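Side-chain contacts in coenzyme A transferase (Yersinia pestis, PDB 3QLI), which probably transfers coenzyme A between carboxylic acids such as acetate, and is regarded as a potential virulence factor: residues H129-P132 and R133-E137; D272-R276 and G277-N281. All coordinates share one frame; numbering follows the deposited sequence.

In the fold
Interaction 1 starts a helix and interaction 2 finishes one. Residues 129-137 run from a short 3-10 segment, through the N-cap, into helix 131-139, which leads into strand 143-148 of the parallel six-stranded sheet; residues 272-281 leave helix 268-276 beside strand 260-261, at an outer edge of the mixed sheet. Their centres lie 32 Å apart and their nearest atoms about 20 Å, so they do not touch, and they belong to different helices. Both are partly buried. Interaction 1 is nearer the centre of the chain and reaches the second subunit through polar side chains. Interaction 2 touches no other chain; it pairs an aliphatic cluster on one side with an exposed salt-bridge network.

Interaction 1. Residues H129-P132 and R133-E137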
ATOM      1  N   HIS A 129      -2.158  -5.109   9.642  1.00 13.71           N
ATOM      2  CA  HIS A 129      -0.874  -4.706  10.231  1.00 15.50           C
ATOM      3  C   HIS A 129      -0.995  -3.556  11.224  1.00 16.96           C
ATOM      4  O   HIS A 129      -0.086  -3.337  12.036  1.00 18.75           O
ATOM      5  CB  HIS A 129       0.208  -4.403   9.168  1.00 18.59           C
ATOM      6  CG  HIS A 129       0.003  -3.118   8.424  1.00 21.92           C
ATOM      7  ND1 HIS A 129      -0.444  -3.075   7.120  1.00 24.30           N
ATOM      8  CD2 HIS A 129       0.214  -1.830   8.789  1.00 29.13           C
ATOM      9  CE1 HIS A 129      -0.521  -1.817   6.720  1.00 25.77           C
ATOM     10  NE2 HIS A 129      -0.130  -1.041   7.713  1.00 26.63           N
ATOM     11  N   GLN A 130      -2.109  -2.829  11.160  1.00 15.29           N
ATOM     12  CA  GLN A 130      -2.355  -1.698  12.071  1.00 15.23           C
ATOM     13  C   GLN A 130      -3.344  -2.047  13.184  1.00 16.03           C
ATOM     14  O   GLN A 130      -3.727  -1.183  13.971  1.00 13.51           O
ATOM     15  CB  GLN A 130      -2.873  -0.477  11.289  1.00 16.32           C
ATOM     16  CG  GLN A 130      -1.863   0.042  10.294  1.00 22.49           C
ATOM     17  CD  GLN A 130      -2.456   1.002   9.271  1.00 25.68           C
ATOM     18  OE1 GLN A 130      -3.678   1.128   9.131  1.00 23.01           O
ATOM     19  NE2 GLN A 130      -1.584   1.678   8.547  1.00 27.46           N
ATOM     20  N   ALA A 131      -3.736  -3.314  13.262  1.00 14.26           N
ATOM     21  CA  ALA A 131      -4.746  -3.747  14.238  1.00 12.68           C
ATOM     22  C   ALA A 131      -4.411  -3.429  15.694  1.00 13.76           C
ATOM     23  O   ALA A 131      -5.295  -3.032  16.447  1.00 14.59           O
ATOM     24  CB  ALA A 131      -5.075  -5.237  14.077  1.00 12.79           C
ATOM     25  N   PRO A 132      -3.142  -3.602  16.104  1.00 11.14           N
ATOM     26  CA  PRO A 132      -2.859  -3.329  17.517  1.00 13.11           C
ATOM     27  C   PRO A 132      -3.183  -1.882  17.866  1.00 16.11           C
ATOM     28  O   PRO A 132      -3.882  -1.612  18.847  1.00 14.49           O
ATOM     29  CB  PRO A 132      -1.344  -3.617  17.635  1.00 13.93           C
ATOM     30  CG  PRO A 132      -1.071  -4.619  16.516  1.00 12.58           C
ATOM     31  CD  PRO A 132      -1.959  -4.124  15.386  1.00 12.06           C
ATOM     32  N   ARG A 133      -2.723  -0.953  17.037  1.00 13.91           N
ATOM     33  CA  ARG A 133      -2.962   0.454  17.313  1.00 14.79           C
ATOM     34  C   ARG A 133      -4.421   0.835  17.115  1.00 15.48           C
ATOM     35  O   ARG A 133      -4.980   1.625  17.871  1.00 19.68           O
ATOM     36  CB  ARG A 133      -2.085   1.318  16.418  1.00 16.44           C
ATOM     37  CG  ARG A 133      -2.404   2.782  16.545  1.00 26.05           C
ATOM     38  CD  ARG A 133      -1.749   3.559  15.430  1.00 27.11           C
ATOM     39  NE  ARG A 133      -2.195   4.940  15.462  1.00 34.02           N
ATOM     40  CZ  ARG A 133      -1.691   5.877  14.677  1.00 25.37           C
ATOM     41  NH1 ARG A 133      -0.738   5.548  13.815  1.00 25.15           N
ATOM     42  NH2 ARG A 133      -2.140   7.118  14.757  1.00 29.21           N
ATOM     43  N   LEU A 134      -5.048   0.286  16.090  1.00 12.78           N
ATOM     44  CA  LEU A 134      -6.426   0.666  15.809  1.00 16.27           C
ATOM     45  C   LEU A 134      -7.358   0.185  16.916  1.00 16.07           C
ATOM     46  O   LEU A 134      -8.208   0.944  17.390  1.00 14.19           O
ATOM     47  CB  LEU A 134      -6.876   0.135  14.440  1.00 15.74           C
ATOM     48  CG  LEU A 134      -8.109   0.773  13.790  1.00 21.52           C
ATOM     49  CD1 LEU A 134      -7.785   2.126  13.179  1.00 18.62           C
ATOM     50  CD2 LEU A 134      -8.617  -0.162  12.719  1.00 21.40           C
ATOM     51  N   LEU A 135      -7.199  -1.066  17.344  1.00 12.97           N
ATOM     52  CA  LEU A 135      -8.055  -1.577  18.411  1.00 16.46           C
ATOM     53  C   LEU A 135      -7.822  -0.843  19.737  1.00 13.98           C
ATOM     54  O   LEU A 135      -8.763  -0.490  20.455  1.00 15.38           O
ATOM     55  CB  LEU A 135      -7.839  -3.087  18.590  1.00 15.42           C
ATOM     56  CG  LEU A 135      -8.438  -3.910  17.453  1.00 14.78           C
ATOM     57  CD1 LEU A 135      -7.832  -5.316  17.396  1.00 15.22           C
ATOM     58  CD2 LEU A 135      -9.964  -3.974  17.599  1.00 14.63           C
ATOM     59  N   ALA A 136      -6.558  -0.603  20.052  1.00 13.74           N
ATOM     60  CA  ALA A 136      -6.205  -0.056  21.354  1.00 15.38           C
ATOM     61  C   ALA A 136      -6.521   1.429  21.428  1.00 17.73           C
ATOM     62  O   ALA A 136      -6.862   1.951  22.495  1.00 19.02           O
ATOM     63  CB  ALA A 136      -4.735  -0.295  21.642  1.00 17.11           C
ATOM     64  N   GLU A 137      -6.408   2.112  20.294  1.00 15.94           N
ATOM     65  CA  GLU A 137      -6.400   3.573  20.311  1.00 19.63           C
ATOM     66  C   GLU A 137      -7.625   4.214  19.656  1.00 21.97           C
ATOM     67  O   GLU A 137      -8.378   4.890  20.328  1.00 22.38           O
ATOM     68  CB  GLU A 137      -5.090   4.127  19.731  1.00 21.12           C
ATOM     69  CG  GLU A 137      -3.899   3.839  20.650  1.00 20.83           C
ATOM     70  CD  GLU A 137      -2.558   4.283  20.085  1.00 29.27           C
ATOM     71  OE1 GLU A 137      -2.515   5.157  19.190  1.00 26.21           O
ATOM     72  OE2 GLU A 137      -1.533   3.742  20.550  1.00 33.85           O
TER
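Gln130 O, Ala131 O and Pro132 O accept hydrogen bonds from Leu134 N, Leu135 N and Ala136 N in turn, three successive i to i+4 links that open helix 131-139. Gln130 occupies the N-cap. Leu134 N lies 2.9 Å from Gln130 O, nearly in line with the carbonyl (C=O...N 165°), whereas Leu135 N, also 2.9 Å from Ala131 O, and Ala136 N, 3.1 Å from Pro132 O, are tilted from their carbonyl planes. Pro132 is readily accommodated here, because the opening turn of a helix does not need its missing N-H.

Side chains follow the same spacing. Leu135 projects CG away from its own carbonyl carbon (chi1 -72°), which sends CD1 back along the helix to Ala131 CB at 4.3 Å; its CG also lies 3.4 Å from Ala131 O. One residue on, Ala136 CB lies 3.2 Å from Pro132 O. This flank faces helix 166-172: Leu135 packs on Ile169, and Pro132 on Arg168, while Ala136 meets both. The side chain of Ala131 stands about 10 Å from that of Glu264, which has been seen linked covalently to coenzyme A, though not in this chain, placing the start of the helix near the coenzyme A site.

The polar flank turns to the dimer interface. Arg133 NH1 is hydrogen-bonded to Tyr371 O of the second subunit, the ring of the same Tyr371 takes a cation-pi contact from Arg133, and Gln130 OE1 accepts a bond from Lys422 NZ of that subunit. Arg133 reaches out because CG lies opposite its backbone N (chi1 173°) and the chain beyond stays extended. One turn on, Glu137 OE1 lies 3.7 Å from Arg133 NE, a long salt bridge, while its other oxygen, OE2, pairs with Arg168 NH2.

Interaction 2. Residues D272-R276 and G277-N281; sequences DLIRR and GVVTN
Val278 and Val279 fold back over the last turn of helix 268-276, filling the hollows beside Leu273 and Ile274. The CB of Leu273 is the shared floor: Val279 CG2 settles on it at 3.7 Å, and Val278 CB approaches it at 4.1 Å. The other methyl of Val279, CG1, bears on Ile274 CG1 at 4.0 Å. This branch is opposite the backbone N (chi1 163°), which lets the forked side chain straddle the two helical residues. Val278 CG2 leans instead on Arg276 CB, 3.9 Å away. Leu259 covers both valines, and Ile261 backs Ile274 and Val279.

At the surface, Asp272 spreads its carboxylate between two arginines. Arg276 NE meets Asp272 OD2 at 2.8 Å on the syn side, tilted from the carboxylate plane, while OD2 lies close to the guanidinium plane; Arg275 NH1 makes a looser salt bridge to OD1.

The turn rests on Gly277, whose positive phi (83°) takes the chain out of the helix. Leu273 O receives an additional, straighter bond from Val279 N (169°). Gly277 N bonds to Ile274 O at 3.0 Å and Val278 N, weakly, to Leu273 O; with the Leu273-Val278 contact, these two mark a Schellman motif closing the helix.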
ATOM      1  N   ASP A 272       6.524 -28.452   8.987  1.00 16.99           N
ATOM      2  CA  ASP A 272       7.168 -29.681   8.490  1.00 21.43           C
ATOM      3  C   ASP A 272       8.620 -29.404   8.073  1.00 22.12           C
ATOM      4  O   ASP A 272       9.533 -30.193   8.365  1.00 20.41           O
ATOM      5  CB  ASP A 272       6.368 -30.275   7.328  1.00 20.53           C
ATOM      6  CG  ASP A 272       6.933 -31.594   6.843  1.00 28.81           C
ATOM      7  OD1 ASP A 272       6.810 -32.601   7.573  1.00 31.68           O
ATOM      8  OD2 ASP A 272       7.491 -31.625   5.726  1.00 32.96           O
ATOM      9  N   LEU A 273       8.842 -28.269   7.406  1.00 19.18           N
ATOM     10  CA  LEU A 273      10.189 -27.901   6.986  1.00 17.51           C
ATOM     11  C   LEU A 273      11.092 -27.618   8.188  1.00 19.72           C
ATOM     12  O   LEU A 273      12.290 -27.909   8.155  1.00 19.07           O
ATOM     13  CB  LEU A 273      10.160 -26.714   6.022  1.00 20.67           C
ATOM     14  CG  LEU A 273       9.386 -26.940   4.717  1.00 20.22           C
ATOM     15  CD1 LEU A 273       9.397 -25.662   3.875  1.00 19.24           C
ATOM     16  CD2 LEU A 273       9.975 -28.110   3.934  1.00 20.57           C
ATOM     17  N   ILE A 274      10.522 -27.061   9.252  1.00 18.52           N
ATOM     18  CA  ILE A 274      11.285 -26.889  10.490  1.00 17.31           C
ATOM     19  C   ILE A 274      11.689 -28.260  11.038  1.00 20.79           C
ATOM     20  O   ILE A 274      12.861 -28.516  11.317  1.00 20.78           O
ATOM     21  CB  ILE A 274      10.478 -26.138  11.562  1.00 17.97           C
ATOM     22  CG1 ILE A 274      10.170 -24.704  11.109  1.00 16.82           C
ATOM     23  CG2 ILE A 274      11.263 -26.086  12.871  1.00 18.00           C
ATOM     24  CD1 ILE A 274       9.310 -23.925  12.123  1.00 16.36           C
ATOM     25  N   ARG A 275      10.706 -29.143  11.168  1.00 19.59           N
ATOM     26  CA  ARG A 275      10.937 -30.503  11.665  1.00 24.36           C
ATOM     27  C   ARG A 275      11.998 -31.261  10.853  1.00 27.82           C
ATOM     28  O   ARG A 275      12.809 -32.015  11.407  1.00 27.48           O
ATOM     29  CB  ARG A 275       9.608 -31.264  11.677  1.00 26.60           C
ATOM     30  CG  ARG A 275       9.660 -32.662  12.252  1.00 34.14           C
ATOM     31  CD  ARG A 275       8.276 -33.325  12.191  1.00 39.23           C
ATOM     32  NE  ARG A 275       7.242 -32.573  12.909  1.00 41.79           N
ATOM     33  CZ  ARG A 275       6.173 -32.017  12.336  1.00 42.05           C
ATOM     34  NH1 ARG A 275       5.979 -32.119  11.025  1.00 45.80           N
ATOM     35  NH2 ARG A 275       5.287 -31.365  13.073  1.00 40.31           N
ATOM     36  N   ARG A 276      12.005 -31.055   9.538  1.00 23.22           N
ATOM     37  CA  ARG A 276      12.969 -31.723   8.670  1.00 23.20           C
ATOM     38  C   ARG A 276      14.380 -31.139   8.721  1.00 26.51           C
ATOM     39  O   ARG A 276      15.300 -31.733   8.174  1.00 25.61           O
ATOM     40  CB  ARG A 276      12.486 -31.720   7.222  1.00 25.63           C
ATOM     41  CG  ARG A 276      11.284 -32.599   6.966  1.00 27.42           C
ATOM     42  CD  ARG A 276      10.786 -32.446   5.533  1.00 28.04           C
ATOM     43  NE  ARG A 276       9.679 -33.357   5.267  1.00 33.34           N
ATOM     44  CZ  ARG A 276       9.831 -34.586   4.777  1.00 39.08           C
ATOM     45  NH1 ARG A 276      11.044 -35.040   4.489  1.00 38.75           N
ATOM     46  NH2 ARG A 276       8.772 -35.359   4.572  1.00 39.26           N
ATOM     47  N   GLY A 277      14.549 -29.977   9.350  1.00 22.93           N
ATOM     48  CA  GLY A 277      15.847 -29.313   9.391  1.00 20.41           C
ATOM     49  C   GLY A 277      16.132 -28.489   8.144  1.00 23.88           C
ATOM     50  O   GLY A 277      17.241 -27.966   7.959  1.00 20.42           O
ATOM     51  N   VAL A 278      15.123 -28.378   7.284  1.00 19.24           N
ATOM     52  CA  VAL A 278      15.208 -27.575   6.069  1.00 18.88           C
ATOM     53  C   VAL A 278      15.275 -26.091   6.404  1.00 18.77           C
ATOM     54  O   VAL A 278      16.059 -25.333   5.824  1.00 19.75           O
ATOM     55  CB  VAL A 278      13.980 -27.829   5.165  1.00 23.13           C
ATOM     56  CG1 VAL A 278      13.924 -26.814   4.016  1.00 19.48           C
ATOM     57  CG2 VAL A 278      13.989 -29.271   4.637  1.00 22.01           C
ATOM     58  N   VAL A 279      14.424 -25.677   7.334  1.00 17.38           N
ATOM     59  CA  VAL A 279      14.414 -24.299   7.812  1.00 16.40           C
ATOM     60  C   VAL A 279      15.417 -24.187   8.956  1.00 18.37           C
ATOM     61  O   VAL A 279      15.268 -24.856   9.981  1.00 22.03           O
ATOM     62  CB  VAL A 279      13.003 -23.906   8.312  1.00 15.58           C
ATOM     63  CG1 VAL A 279      13.050 -22.627   9.193  1.00 15.51           C
ATOM     64  CG2 VAL A 279      12.040 -23.741   7.146  1.00 16.34           C
ATOM     65  N   THR A 280      16.435 -23.353   8.779  1.00 16.33           N
ATOM     66  CA  THR A 280      17.414 -23.118   9.831  1.00 19.99           C
ATOM     67  C   THR A 280      17.435 -21.653  10.284  1.00 19.65           C
ATOM     68  O   THR A 280      17.927 -21.344  11.366  1.00 18.04           O
ATOM     69  CB  THR A 280      18.832 -23.468   9.369  1.00 17.86           C
ATOM     70  OG1 THR A 280      19.265 -22.482   8.429  1.00 19.18           O
ATOM     71  CG2 THR A 280      18.863 -24.833   8.711  1.00 20.37           C
ATOM     72  N   ASN A 281      16.932 -20.755   9.439  1.00 16.77           N
ATOM     73  CA  ASN A 281      16.919 -19.326   9.751  1.00 14.59           C
ATOM     74  C   ASN A 281      18.300 -18.685   9.909  1.00 18.43           C
ATOM     75  O   ASN A 281      18.422 -17.558  10.404  1.00 18.35           O
ATOM     76  CB  ASN A 281      16.075 -19.054  11.003  1.00 16.35           C
ATOM     77  CG  ASN A 281      14.600 -19.296  10.767  1.00 17.45           C
ATOM     78  OD1 ASN A 281      13.949 -18.551  10.029  1.00 15.97           O
ATOM     79  ND2 ASN A 281      14.061 -20.337  11.391  1.00 15.61           N
TER